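Local coordinates for protein agmatine ureohydrolase (Thermoplasma volcanium GSS1, PDB 3PZL) that probably hydrolyses agmatine to putrescine and urea, as a manganese-dependent member of the arginase family that binds two metal ions per subunit, at residues A133-V138 with S221-I226; D137-I142 with E173-S178; T177-R182 with S198-F203; K212-V217 with I258-Y263. All blocks are in the same frame, centred on the assembly; numbering follows the deposited sequence.

Contact 1: A133-V138 with S221-I226; sequences ALPKDV and SRRVYI
Asp137 and Arg223 form the charged part of this contact. The model places OD2 of Asp137 2.6 Å from NH1 of Arg223, at the edge of the guanidinium, with carboxylate and guanidinium planes 29° apart. That geometry fits a salt bridge, but OD2 also crowds the arginine's own methylene chain, so its exact place is doubtful. A bend at chi3 (89°) turns the Arg223 guanidinium back over Val138, whose CG2 packs against one face, 4.0 Å from NH1 of Arg223 and offset toward the rim.

The apolar group is built on Tyr225. CG1 of Val138, anti to its backbone N (chi1 178°), lies over the strand backbone, 3.7 Å from Tyr225 N, with Tyr225 CB a little farther off. Leu134 CD2 meets that same CB of Tyr225 at 4.0 Å, the two side chains crossing at about a right angle. The ring then continues past the contact, and its hydroxyl hydrogen-bonds Asp269.

Backbone contact is slight, CA of Val138 sitting 3.6 Å from O of Arg223; regular pairing starts with Asp139, which bonds to Arg223 and Tyr225. The arrangement is the entry of two adjacent parallel strands, 138-143 and 223-229, into the eight-stranded sheet of the arginase fold.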
loop_
_atom_site.group_PDB
_atom_site.type_symbol
_atom_site.label_atom_id
_atom_site.label_comp_id
_atom_site.label_asym_id
_atom_site.label_seq_id
_atom_site.Cartn_x
_atom_site.Cartn_y
_atom_site.Cartn_z
ATOM N N ALA B 133 25.225 -14.426 28.139
ATOM C CA ALA B 133 25.998 -15.608 27.838
ATOM C C ALA B 133 27.498 -15.345 27.563
ATOM O O ALA B 133 28.322 -16.275 27.505
ATOM C CB ALA B 133 25.338 -16.370 26.735
ATOM N N LEU B 134 27.848 -14.067 27.438
ATOM C CA LEU B 134 29.202 -13.652 27.048
ATOM C C LEU B 134 30.306 -13.934 28.067
ATOM O O LEU B 134 30.177 -13.614 29.247
ATOM C CB LEU B 134 29.220 -12.162 26.683
ATOM C CG LEU B 134 28.278 -11.715 25.559
ATOM C CD1 LEU B 134 28.508 -10.255 25.283
ATOM C CD2 LEU B 134 28.437 -12.545 24.265
ATOM N N PRO B 135 31.414 -14.533 27.604
ATOM C CA PRO B 135 32.664 -14.608 28.381
ATOM C C PRO B 135 33.269 -13.219 28.691
ATOM O O PRO B 135 32.852 -12.210 28.114
ATOM C CB PRO B 135 33.590 -15.412 27.459
ATOM C CG PRO B 135 32.688 -16.189 26.563
ATOM C CD PRO B 135 31.477 -15.330 26.363
ATOM N N LYS B 136 34.244 -13.166 29.599
ATOM C CA LYS B 136 34.849 -11.890 30.024
ATOM C C LYS B 136 35.648 -11.128 28.949
ATOM O O LYS B 136 35.822 -9.909 29.038
ATOM C CB LYS B 136 35.744 -12.113 31.241
ATOM C CG LYS B 136 35.024 -12.103 32.588
ATOM C CD LYS B 136 36.020 -12.346 33.752
ATOM C CE LYS B 136 35.347 -12.139 35.100
ATOM N NZ LYS B 136 34.756 -10.760 35.191
ATOM N N ASP B 137 36.145 -11.841 27.948
ATOM C CA ASP B 137 36.986 -11.213 26.928
ATOM C C ASP B 137 36.184 -10.569 25.801
ATOM O O ASP B 137 36.690 -9.670 25.129
ATOM C CB ASP B 137 38.008 -12.211 26.356
ATOM C CG ASP B 137 37.358 -13.495 25.840
ATOM O OD1 ASP B 137 36.500 -14.067 26.551
ATOM O OD2 ASP B 137 37.712 -13.945 24.729
ATOM N N VAL B 138 34.949 -11.038 25.609
ATOM C CA VAL B 138 34.078 -10.590 24.531
ATOM C C VAL B 138 33.588 -9.165 24.810
ATOM O O VAL B 138 33.118 -8.882 25.892
ATOM C CB VAL B 138 32.853 -11.562 24.352
ATOM C CG1 VAL B 138 31.913 -11.071 23.262
ATOM C CG2 VAL B 138 33.307 -12.967 24.025
ATOM N N SER B 221 39.516 -4.919 21.629
ATOM C CA SER B 221 38.816 -6.163 21.946
ATOM C C SER B 221 39.435 -7.388 21.294
ATOM O O SER B 221 39.873 -7.352 20.148
ATOM C CB SER B 221 37.393 -6.043 21.441
ATOM O OG SER B 221 36.867 -4.740 21.690
ATOM N N ARG B 222 39.440 -8.492 22.014
ATOM C CA ARG B 222 39.965 -9.721 21.453
ATOM C C ARG B 222 38.867 -10.453 20.711
ATOM O O ARG B 222 39.085 -11.012 19.652
ATOM C CB ARG B 222 40.546 -10.604 22.552
ATOM C CG ARG B 222 41.643 -9.920 23.349
ATOM C CD ARG B 222 42.178 -10.827 24.408
ATOM N NE ARG B 222 43.187 -10.156 25.220
ATOM C CZ ARG B 222 44.306 -10.735 25.639
ATOM N NH1 ARG B 222 44.578 -11.987 25.291
ATOM N NH2 ARG B 222 45.172 -10.045 26.360
ATOM N N ARG B 223 37.679 -10.457 21.284
ATOM C CA ARG B 223 36.513 -11.011 20.619
ATOM C C ARG B 223 35.335 -10.029 20.678
ATOM O O ARG B 223 35.315 -9.112 21.521
ATOM C CB ARG B 223 36.158 -12.366 21.240
ATOM C CG ARG B 223 37.134 -13.472 20.838
ATOM C CD ARG B 223 37.218 -14.490 21.924
ATOM N NE ARG B 223 36.235 -15.562 21.809
ATOM C CZ ARG B 223 35.720 -16.211 22.855
ATOM N NH1 ARG B 223 36.075 -15.869 24.093
ATOM N NH2 ARG B 223 34.829 -17.192 22.667
ATOM N N VAL B 224 34.365 -10.190 19.779
ATOM C CA VAL B 224 33.149 -9.389 19.893
ATOM C C VAL B 224 31.843 -10.141 19.669
ATOM O O VAL B 224 31.806 -11.284 19.180
ATOM C CB VAL B 224 33.186 -8.146 19.019
ATOM C CG1 VAL B 224 34.351 -7.255 19.419
ATOM C CG2 VAL B 224 33.252 -8.505 17.531
ATOM N N TYR B 225 30.768 -9.485 20.084
ATOM C CA TYR B 225 29.428 -9.863 19.700
ATOM C C TYR B 225 28.879 -8.626 18.997
ATOM O O TYR B 225 29.052 -7.495 19.489
ATOM C CB TYR B 225 28.588 -10.263 20.928
ATOM C CG TYR B 225 27.167 -10.643 20.573
ATOM C CD1 TYR B 225 26.193 -9.662 20.411
ATOM C CD2 TYR B 225 26.801 -11.981 20.389
ATOM C CE1 TYR B 225 24.888 -9.998 20.066
ATOM C CE2 TYR B 225 25.490 -12.334 20.044
ATOM C CZ TYR B 225 24.537 -11.337 19.887
ATOM O OH TYR B 225 23.232 -11.615 19.539
ATOM N N ILE B 226 28.241 -8.838 17.844
ATOM C CA ILE B 226 27.730 -7.727 17.045
ATOM C C ILE B 226 26.222 -7.720 17.041
ATOM O O ILE B 226 25.586 -8.670 16.598
ATOM C CB ILE B 226 28.212 -7.765 15.590
ATOM C CG1 ILE B 226 29.711 -8.037 15.529
ATOM C CG2 ILE B 226 27.857 -6.448 14.906
ATOM C CD1 ILE B 226 30.273 -8.116 14.148
#

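Contact 2: D137-I142 with E173-S178; sequences DVDLVI and EGRITS
Val138 meets Arg175 ahead of the regular strand pairing: its carbonyl O accepts a hydrogen bond from NH1 of Arg175, modelled at 2.4 Å, a distance not precise at this resolution, at the edge of the guanidinium and near its plane. Bends at chi2 (-108°) and chi3 (-107°) fold the arginine back to this carbonyl, and NH1 also makes a weak bond to Pro135 O. At Asp139 the carboxylate crosses the arginine at about a right angle, OD2 lying 3.3 Å from CD of Arg175. The opposite charges are near each other, but Asp139 OD2 is 4.6 Å from Arg175 NE, too far for a salt bridge, and OD1 is hydrogen-bonded to Ser221.

The parallel ladder then runs through Leu140, whose N gives a bond to Arg175 O (2.9 Å) and whose O receives one from Thr177 N (3.0 Å). Leu140 and Ile176 lie side by side, CD2 of the leucine 4.2 Å from CG2 of the isoleucine, with Ala167 of helix 163-171 touching both. Val141 turns its backbone bonds to Tyr225 and Ser227 on the next strand. Ile142 N completes the set with Thr177 O at 2.8 Å, and Ile142 CB abuts Ser178 OG at 3.4 Å.

Ile142 also touches His124 and Ser178 touches Asp144, both manganese ligands. The chemistry thus changes along the pair: an arginine donates to the Val138 carbonyl, and weakly to that of Pro135, where the strands begin, and compact uncharged side chains take over beside the metal ligands.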
loop_
_atom_site.group_PDB
_atom_site.type_symbol
_atom_site.label_atom_id
_atom_site.label_comp_id
_atom_site.label_asym_id
_atom_site.label_seq_id
_atom_site.Cartn_x
_atom_site.Cartn_y
_atom_site.Cartn_z
ATOM N N ASP B 137 36.145 -11.841 27.948
ATOM C CA ASP B 137 36.986 -11.213 26.928
ATOM C C ASP B 137 36.184 -10.569 25.801
ATOM O O ASP B 137 36.690 -9.670 25.129
ATOM C CB ASP B 137 38.008 -12.211 26.356
ATOM C CG ASP B 137 37.358 -13.495 25.840
ATOM O OD1 ASP B 137 36.500 -14.067 26.551
ATOM O OD2 ASP B 137 37.712 -13.945 24.729
ATOM N N VAL B 138 34.949 -11.038 25.609
ATOM C CA VAL B 138 34.078 -10.590 24.531
ATOM C C VAL B 138 33.588 -9.165 24.810
ATOM O O VAL B 138 33.118 -8.882 25.892
ATOM C CB VAL B 138 32.853 -11.562 24.352
ATOM C CG1 VAL B 138 31.913 -11.071 23.262
ATOM C CG2 VAL B 138 33.307 -12.967 24.025
ATOM N N ASP B 139 33.703 -8.277 23.827
ATOM C CA ASP B 139 33.099 -6.945 23.906
ATOM C C ASP B 139 31.880 -6.870 22.983
ATOM O O ASP B 139 31.745 -7.667 22.049
ATOM C CB ASP B 139 34.104 -5.873 23.500
ATOM C CG ASP B 139 35.199 -5.653 24.556
ATOM O OD1 ASP B 139 36.106 -4.815 24.315
ATOM O OD2 ASP B 139 35.160 -6.285 25.642
ATOM N N LEU B 140 31.000 -5.906 23.255
ATOM C CA LEU B 140 29.743 -5.766 22.546
ATOM C C LEU B 140 29.788 -4.561 21.618
ATOM O O LEU B 140 30.107 -3.457 22.056
ATOM C CB LEU B 140 28.598 -5.614 23.546
ATOM C CG LEU B 140 27.162 -5.425 23.004
ATOM C CD1 LEU B 140 26.642 -6.658 22.321
ATOM C CD2 LEU B 140 26.224 -5.026 24.112
ATOM N N VAL B 141 29.481 -4.789 20.335
ATOM C CA VAL B 141 29.466 -3.704 19.346
ATOM C C VAL B 141 28.087 -3.543 18.734
ATOM O O VAL B 141 27.629 -4.410 17.997
ATOM C CB VAL B 141 30.494 -3.877 18.212
ATOM C CG1 VAL B 141 30.527 -2.618 17.388
ATOM C CG2 VAL B 141 31.903 -4.175 18.768
ATOM N N ILE B 142 27.458 -2.411 19.039
ATOM C CA ILE B 142 26.086 -2.166 18.677
ATOM C C ILE B 142 25.926 -1.104 17.572
ATOM O O ILE B 142 26.529 -0.024 17.643
ATOM C CB ILE B 142 25.260 -1.730 19.912
ATOM C CG1 ILE B 142 25.485 -2.688 21.082
ATOM C CG2 ILE B 142 23.777 -1.637 19.542
ATOM C CD1 ILE B 142 24.633 -2.432 22.268
ATOM N N GLU B 173 32.117 -1.350 32.711
ATOM C CA GLU B 173 32.749 -0.308 31.911
ATOM C C GLU B 173 33.691 -0.847 30.842
ATOM O O GLU B 173 34.255 -1.925 30.994
ATOM C CB GLU B 173 33.493 0.661 32.830
ATOM C CG GLU B 173 34.058 1.888 32.114
ATOM C CD GLU B 173 34.298 3.080 33.036
ATOM O OE1 GLU B 173 34.432 2.889 34.273
ATOM O OE2 GLU B 173 34.343 4.216 32.507
ATOM N N GLY B 174 33.843 -0.084 29.762
ATOM C CA GLY B 174 34.812 -0.375 28.703
ATOM C C GLY B 174 34.516 -1.591 27.844
ATOM O O GLY B 174 35.298 -1.955 26.971
ATOM N N ARG B 175 33.372 -2.208 28.073
ATOM C CA ARG B 175 33.047 -3.416 27.365
ATOM C C ARG B 175 32.079 -3.236 26.178
ATOM O O ARG B 175 31.912 -4.149 25.375
ATOM C CB ARG B 175 32.538 -4.442 28.376
ATOM C CG ARG B 175 33.665 -5.187 29.079
ATOM C CD ARG B 175 33.743 -6.622 28.592
ATOM N NE ARG B 175 33.253 -7.538 29.629
ATOM C CZ ARG B 175 32.633 -8.708 29.426
ATOM N NH1 ARG B 175 32.374 -9.157 28.201
ATOM N NH2 ARG B 175 32.238 -9.433 30.474
ATOM N N ILE B 176 31.484 -2.050 26.052
ATOM C CA ILE B 176 30.347 -1.798 25.157
ATOM C C ILE B 176 30.542 -0.528 24.322
ATOM O O ILE B 176 30.892 0.521 24.845
ATOM C CB ILE B 176 29.012 -1.659 25.975
ATOM C CG1 ILE B 176 28.695 -2.940 26.765
ATOM C CG2 ILE B 176 27.817 -1.285 25.078
ATOM C CD1 ILE B 176 27.712 -2.755 27.898
ATOM N N THR B 177 30.282 -0.638 23.026
ATOM C CA THR B 177 30.288 0.469 22.092
ATOM C C THR B 177 28.985 0.440 21.309
ATOM O O THR B 177 28.497 -0.628 20.952
ATOM C CB THR B 177 31.366 0.231 21.063
ATOM O OG1 THR B 177 32.506 -0.343 21.719
ATOM C CG2 THR B 177 31.731 1.515 20.314
ATOM N N SER B 178 28.431 1.601 20.992
ATOM C CA SER B 178 27.220 1.661 20.164
ATOM C C SER B 178 27.324 2.772 19.129
ATOM O O SER B 178 27.520 3.925 19.480
ATOM C CB SER B 178 25.998 1.868 21.044
ATOM O OG SER B 178 24.814 1.631 20.322
#

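Contact 3: T177-R182 with S198-F203; sequences TSIGIR and SFISSF
Gly180 and Ile200 mark the close-fitting end of this strand pair. Ile200 O accepts Gly180 N at 2.6 Å and, more weakly, Ile181 N as the first chain turns out of the sheet. Gly180 has a phi of 107°, where a CB would jam against the preceding carbonyl O. Its own O takes NH1 of Arg182 at 2.8 Å, in the guanidinium plane but through a bent bond (134°), while Ser202 N bonds to Ile181 O. The extended arginine passes Ser202, CD 3.4 Å from OG, which hydrogen-bonds Phe247 O, and delivers NE to Glu245 O. A leucine in place of Arg182 has no N-H to offer, and the carbonyls of Gly180 and Glu245 would probably be left without these partners, the turn less firmly fixed.

Ladder bonds continue at the other end, Ser178 N to Ser198 O (2.8 Å) and Ile200 N to Ser178 O (2.9 Å), but Thr177, Ser198 and Phe199 have more open side chains. Thr177 CG2 rests 3.8 Å from Ile200 CD1.

Strand 198-201 borders the sheet within this chain. Ser201, at the N-cap of helix 202-220, hydrogen-bonds Asp204 N through OG; Val205, Ile210 and Tyr213 cover Ile179 and Ile200, while Tyr73 of a second subunit packs on Ile181.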
loop_
_atom_site.group_PDB
_atom_site.type_symbol
_atom_site.label_atom_id
_atom_site.label_comp_id
_atom_site.label_asym_id
_atom_site.label_seq_id
_atom_site.Cartn_x
_atom_site.Cartn_y
_atom_site.Cartn_z
ATOM N N THR B 177 30.282 -0.638 23.026
ATOM C CA THR B 177 30.288 0.469 22.092
ATOM C C THR B 177 28.985 0.440 21.309
ATOM O O THR B 177 28.497 -0.628 20.952
ATOM C CB THR B 177 31.366 0.231 21.063
ATOM O OG1 THR B 177 32.506 -0.343 21.719
ATOM C CG2 THR B 177 31.731 1.515 20.314
ATOM N N SER B 178 28.431 1.601 20.992
ATOM C CA SER B 178 27.220 1.661 20.164
ATOM C C SER B 178 27.324 2.772 19.129
ATOM O O SER B 178 27.520 3.925 19.480
ATOM C CB SER B 178 25.998 1.868 21.044
ATOM O OG SER B 178 24.814 1.631 20.322
ATOM N N ILE B 179 27.214 2.420 17.857
ATOM C CA ILE B 179 27.499 3.342 16.769
ATOM C C ILE B 179 26.288 3.763 15.951
ATOM O O ILE B 179 25.415 2.937 15.611
ATOM C CB ILE B 179 28.515 2.728 15.798
ATOM C CG1 ILE B 179 29.804 2.389 16.533
ATOM C CG2 ILE B 179 28.814 3.696 14.653
ATOM C CD1 ILE B 179 30.903 1.920 15.608
ATOM N N GLY B 180 26.254 5.047 15.601
ATOM C CA GLY B 180 25.189 5.595 14.745
ATOM C C GLY B 180 24.200 6.455 15.508
ATOM O O GLY B 180 23.332 7.095 14.922
ATOM N N ILE B 181 24.347 6.490 16.829
ATOM C CA ILE B 181 23.333 7.113 17.686
ATOM C C ILE B 181 23.099 8.616 17.382
ATOM O O ILE B 181 24.023 9.335 17.059
ATOM C CB ILE B 181 23.576 6.820 19.222
ATOM C CG1 ILE B 181 24.612 7.749 19.789
ATOM C CG2 ILE B 181 23.933 5.336 19.502
ATOM C CD1 ILE B 181 23.979 8.995 20.261
ATOM N N ARG B 182 21.833 9.032 17.443
ATOM C CA ARG B 182 21.394 10.385 17.062
ATOM C C ARG B 182 20.106 10.778 17.749
ATOM O O ARG B 182 19.513 11.801 17.419
ATOM C CB ARG B 182 21.204 10.511 15.546
ATOM C CG ARG B 182 20.207 9.559 14.901
ATOM C CD ARG B 182 20.507 9.478 13.396
ATOM N NE ARG B 182 19.747 8.464 12.653
ATOM C CZ ARG B 182 20.040 7.157 12.620
ATOM N NH1 ARG B 182 21.089 6.693 13.298
ATOM N NH2 ARG B 182 19.282 6.303 11.913
ATOM N N SER B 198 30.720 3.622 25.294
ATOM C CA SER B 198 31.177 4.374 24.142
ATOM C C SER B 198 30.022 4.585 23.156
ATOM O O SER B 198 29.487 3.624 22.600
ATOM C CB SER B 198 32.345 3.633 23.487
ATOM O OG SER B 198 33.257 4.540 22.903
ATOM N N PHE B 199 29.618 5.838 22.967
ATOM C CA PHE B 199 28.544 6.142 22.027
ATOM C C PHE B 199 29.129 6.938 20.882
ATOM O O PHE B 199 29.750 7.974 21.090
ATOM C CB PHE B 199 27.411 6.949 22.687
ATOM C CG PHE B 199 26.550 6.155 23.637
ATOM C CD1 PHE B 199 26.596 6.393 25.009
ATOM C CD2 PHE B 199 25.661 5.183 23.160
ATOM C CE1 PHE B 199 25.785 5.660 25.884
ATOM C CE2 PHE B 199 24.853 4.445 24.040
ATOM C CZ PHE B 199 24.909 4.688 25.393
ATOM N N ILE B 200 28.929 6.462 19.666
ATOM C CA ILE B 200 29.424 7.175 18.521
ATOM C C ILE B 200 28.259 7.605 17.653
ATOM O O ILE B 200 27.461 6.773 17.153
ATOM C CB ILE B 200 30.451 6.338 17.782
ATOM C CG1 ILE B 200 31.647 6.135 18.694
ATOM C CG2 ILE B 200 30.918 7.025 16.507
ATOM C CD1 ILE B 200 32.311 4.824 18.493
ATOM N N SER B 201 28.160 8.923 17.496
ATOM C CA SER B 201 27.064 9.538 16.776
ATOM C C SER B 201 27.162 9.280 15.277
ATOM O O SER B 201 28.257 9.263 14.736
ATOM C CB SER B 201 27.032 11.049 17.053
ATOM O OG SER B 201 28.025 11.723 16.293
ATOM N N SER B 202 26.017 9.130 14.609
ATOM C CA SER B 202 26.018 9.029 13.161
ATOM C C SER B 202 26.696 10.226 12.499
ATOM O O SER B 202 27.181 10.121 11.383
ATOM C CB SER B 202 24.591 8.841 12.617
ATOM O OG SER B 202 23.813 10.001 12.802
ATOM N N PHE B 203 26.717 11.362 13.195
ATOM C CA PHE B 203 27.431 12.570 12.747
ATOM C C PHE B 203 28.944 12.437 12.840
ATOM O O PHE B 203 29.653 12.849 11.913
ATOM C CB PHE B 203 26.966 13.785 13.530
ATOM C CG PHE B 203 25.469 13.914 13.604
ATOM C CD1 PHE B 203 24.724 14.240 12.469
ATOM C CD2 PHE B 203 24.790 13.701 14.808
ATOM C CE1 PHE B 203 23.350 14.361 12.533
ATOM C CE2 PHE B 203 23.393 13.830 14.859
ATOM C CZ PHE B 203 22.695 14.161 13.717
#

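Contact 4: K212-V217 with I258-Y263; sequences KYIEEV and IERLSY
The guanidinium of Arg260 has the CG2 methyl of Ile214 over one face, 3.3 Å from NH1, and OE1 of Glu215 at its edge, near the plane. The second flat group, the Glu215 carboxylate, is turned 44° from the guanidinium, and its OE1 is approached on the syn side but out of the carboxylate plane. NH2 of Arg260 makes the main bond to OE1 of Glu215 at 3.2 Å, part of a salt bridge; NH1 adds a weak one to the same oxygen at 3.5 Å. The backbone O of Arg260 lies in the plane of the Tyr263 ring, at its edge, and that ring stacks with Tyr300.

The arginine reaches this position by curling: bends at chi2 (-71°) and chi3 (-43°) fold it round the methyl, so that CB of Arg260 also comes within 3.7 Å of CG2 of Ile214. That methyl is shared, since CD1 of Leu261 lies 4.1 Å from it. About one turn further along the helix, CG1 of Val217 packs on CD2 of Leu261 at 4.3 Å.

Helices 202-220 and 251-261 thus meet through an apolar group with a charged pair beside it, far from the metal site. A serine at Arg260 would probably leave Glu215 without its partner on the other helix and open a gap over Ile214. Asp211 and Asp218 form long, weak ion pairs with Arg260, as Arg219 does with Glu215; the three acids are likely to stabilise the guanidinium charge in this partly buried setting, while its aliphatic stem adds to the hydrophobic packing.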
loop_
_atom_site.group_PDB
_atom_site.type_symbol
_atom_site.label_atom_id
_atom_site.label_comp_id
_atom_site.label_asym_id
_atom_site.label_seq_id
_atom_site.Cartn_x
_atom_site.Cartn_y
_atom_site.Cartn_z
ATOM N N LYS B 212 37.748 4.734 11.278
ATOM C CA LYS B 212 38.305 5.220 12.543
ATOM C C LYS B 212 37.747 4.423 13.711
ATOM O O LYS B 212 38.487 3.748 14.395
ATOM C CB LYS B 212 38.005 6.714 12.719
ATOM C CG LYS B 212 38.269 7.297 14.104
ATOM C CD LYS B 212 38.117 8.804 14.066
ATOM C CE LYS B 212 38.875 9.503 15.215
ATOM N NZ LYS B 212 38.081 9.462 16.477
ATOM N N TYR B 213 36.432 4.477 13.899
ATOM C CA TYR B 213 35.736 3.793 14.998
ATOM C C TYR B 213 35.820 2.269 14.942
ATOM O O TYR B 213 35.825 1.609 15.971
ATOM C CB TYR B 213 34.293 4.295 15.072
ATOM C CG TYR B 213 34.274 5.814 15.114
ATOM C CD1 TYR B 213 34.575 6.508 16.298
ATOM C CD2 TYR B 213 34.002 6.557 13.957
ATOM C CE1 TYR B 213 34.582 7.866 16.329
ATOM C CE2 TYR B 213 34.004 7.912 13.984
ATOM C CZ TYR B 213 34.303 8.555 15.168
ATOM O OH TYR B 213 34.320 9.916 15.203
ATOM N N ILE B 214 35.913 1.729 13.729
ATOM C CA ILE B 214 36.233 0.300 13.531
ATOM C C ILE B 214 37.646 -0.070 14.052
ATOM O O ILE B 214 37.805 -1.087 14.748
ATOM C CB ILE B 214 36.114 -0.088 12.062
ATOM C CG1 ILE B 214 34.677 0.139 11.587
ATOM C CG2 ILE B 214 36.514 -1.519 11.871
ATOM C CD1 ILE B 214 34.457 -0.142 10.120
ATOM N N GLU B 215 38.646 0.763 13.706
ATOM C CA GLU B 215 40.031 0.608 14.180
ATOM C C GLU B 215 40.117 0.545 15.706
ATOM O O GLU B 215 40.760 -0.353 16.248
ATOM C CB GLU B 215 40.964 1.739 13.680
ATOM C CG GLU B 215 40.886 2.116 12.183
ATOM C CD GLU B 215 41.209 0.954 11.216
ATOM O OE1 GLU B 215 41.352 -0.217 11.681
ATOM O OE2 GLU B 215 41.302 1.216 9.978
ATOM N N GLU B 216 39.479 1.494 16.388
ATOM C CA GLU B 216 39.506 1.528 17.846
ATOM C C GLU B 216 39.065 0.176 18.435
ATOM O O GLU B 216 39.845 -0.467 19.150
ATOM C CB GLU B 216 38.666 2.685 18.427
ATOM C CG GLU B 216 39.085 4.097 18.022
ATOM C CD GLU B 216 38.057 5.159 18.433
ATOM O OE1 GLU B 216 36.955 4.793 18.923
ATOM O OE2 GLU B 216 38.336 6.374 18.247
ATOM N N VAL B 217 37.851 -0.267 18.090
ATOM C CA VAL B 217 37.290 -1.554 18.553
ATOM C C VAL B 217 38.196 -2.759 18.244
ATOM O O VAL B 217 38.513 -3.544 19.118
ATOM C CB VAL B 217 35.888 -1.821 17.938
ATOM C CG1 VAL B 217 35.350 -3.137 18.387
ATOM C CG2 VAL B 217 34.919 -0.711 18.329
ATOM N N ILE B 258 30.936 -4.957 9.619
ATOM C CA ILE B 258 30.803 -6.385 9.722
ATOM C C ILE B 258 31.957 -7.077 9.033
ATOM O O ILE B 258 32.613 -7.937 9.622
ATOM C CB ILE B 258 29.450 -6.840 9.147
ATOM C CG1 ILE B 258 28.299 -6.197 9.955
ATOM C CG2 ILE B 258 29.344 -8.350 9.153
ATOM C CD1 ILE B 258 26.945 -6.341 9.363
ATOM N N GLU B 259 32.188 -6.716 7.776
ATOM C CA GLU B 259 33.365 -7.146 6.996
ATOM C C GLU B 259 34.600 -7.244 7.938
ATOM O O GLU B 259 35.211 -8.298 8.088
ATOM C CB GLU B 259 33.622 -6.051 5.958
ATOM C CG GLU B 259 34.131 -6.455 4.639
ATOM C CD GLU B 259 34.498 -5.250 3.757
ATOM O OE1 GLU B 259 34.958 -4.206 4.263
ATOM O OE2 GLU B 259 34.324 -5.342 2.528
ATOM N N ARG B 260 34.906 -6.124 8.594
ATOM C CA ARG B 260 36.112 -5.936 9.368
ATOM C C ARG B 260 36.141 -6.641 10.734
ATOM O O ARG B 260 37.204 -6.869 11.274
ATOM C CB ARG B 260 36.303 -4.437 9.575
ATOM C CG ARG B 260 36.767 -3.670 8.346
ATOM C CD ARG B 260 38.223 -3.975 7.972
ATOM N NE ARG B 260 39.140 -4.015 9.120
ATOM C CZ ARG B 260 39.471 -2.961 9.879
ATOM N NH1 ARG B 260 38.954 -1.748 9.656
ATOM N NH2 ARG B 260 40.309 -3.122 10.896
ATOM N N LEU B 261 34.982 -6.994 11.267
ATOM C CA LEU B 261 34.887 -7.513 12.618
ATOM C C LEU B 261 34.360 -8.949 12.778
ATOM O O LEU B 261 34.300 -9.459 13.895
ATOM C CB LEU B 261 34.036 -6.562 13.459
ATOM C CG LEU B 261 34.736 -5.542 14.341
ATOM C CD1 LEU B 261 36.112 -5.139 13.841
ATOM C CD2 LEU B 261 33.871 -4.327 14.479
ATOM N N SER B 262 33.970 -9.594 11.687
ATOM C CA SER B 262 33.253 -10.874 11.784
ATOM C C SER B 262 34.213 -12.009 12.139
ATOM O O SER B 262 33.791 -13.031 12.659
ATOM C CB SER B 262 32.535 -11.198 10.492
ATOM O OG SER B 262 33.485 -11.208 9.460
ATOM N N TYR B 263 35.497 -11.819 11.865
ATOM C CA TYR B 263 36.508 -12.794 12.244
ATOM C C TYR B 263 36.727 -12.939 13.766
ATOM O O TYR B 263 37.248 -13.933 14.221
ATOM C CB TYR B 263 37.831 -12.463 11.539
ATOM C CG TYR B 263 38.669 -11.389 12.199
ATOM C CD1 TYR B 263 38.341 -10.040 12.068
ATOM C CD2 TYR B 263 39.823 -11.725 12.923
ATOM C CE1 TYR B 263 39.114 -9.052 12.660
ATOM C CE2 TYR B 263 40.621 -10.746 13.524
ATOM C CZ TYR B 263 40.259 -9.413 13.391
ATOM O OH TYR B 263 41.029 -8.442 13.983
#

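From the N terminus, residues 133-138 open contact 1 and, overlapping them, 137-142 open contact 2. Contact 2 closes first, at 173-178, completing a beta-alpha-beta unit through helix 163-171. Contact 3 takes over on the same strand, 176-180, and closes at 198-203, nested inside the larger loop that contact 1 shuts at 221-226. Contact 4 starts at 212-217, before that closure, and ends at 258-263, so it crosses contact 1. Contacts 1 to 3 join strands 223-229, 138-143, 176-180 and 198-201 side by side in one sheet. Contact 4 lays two helices against it: Val217 touches Val141 and Thr177, and Leu261 touches Ile226.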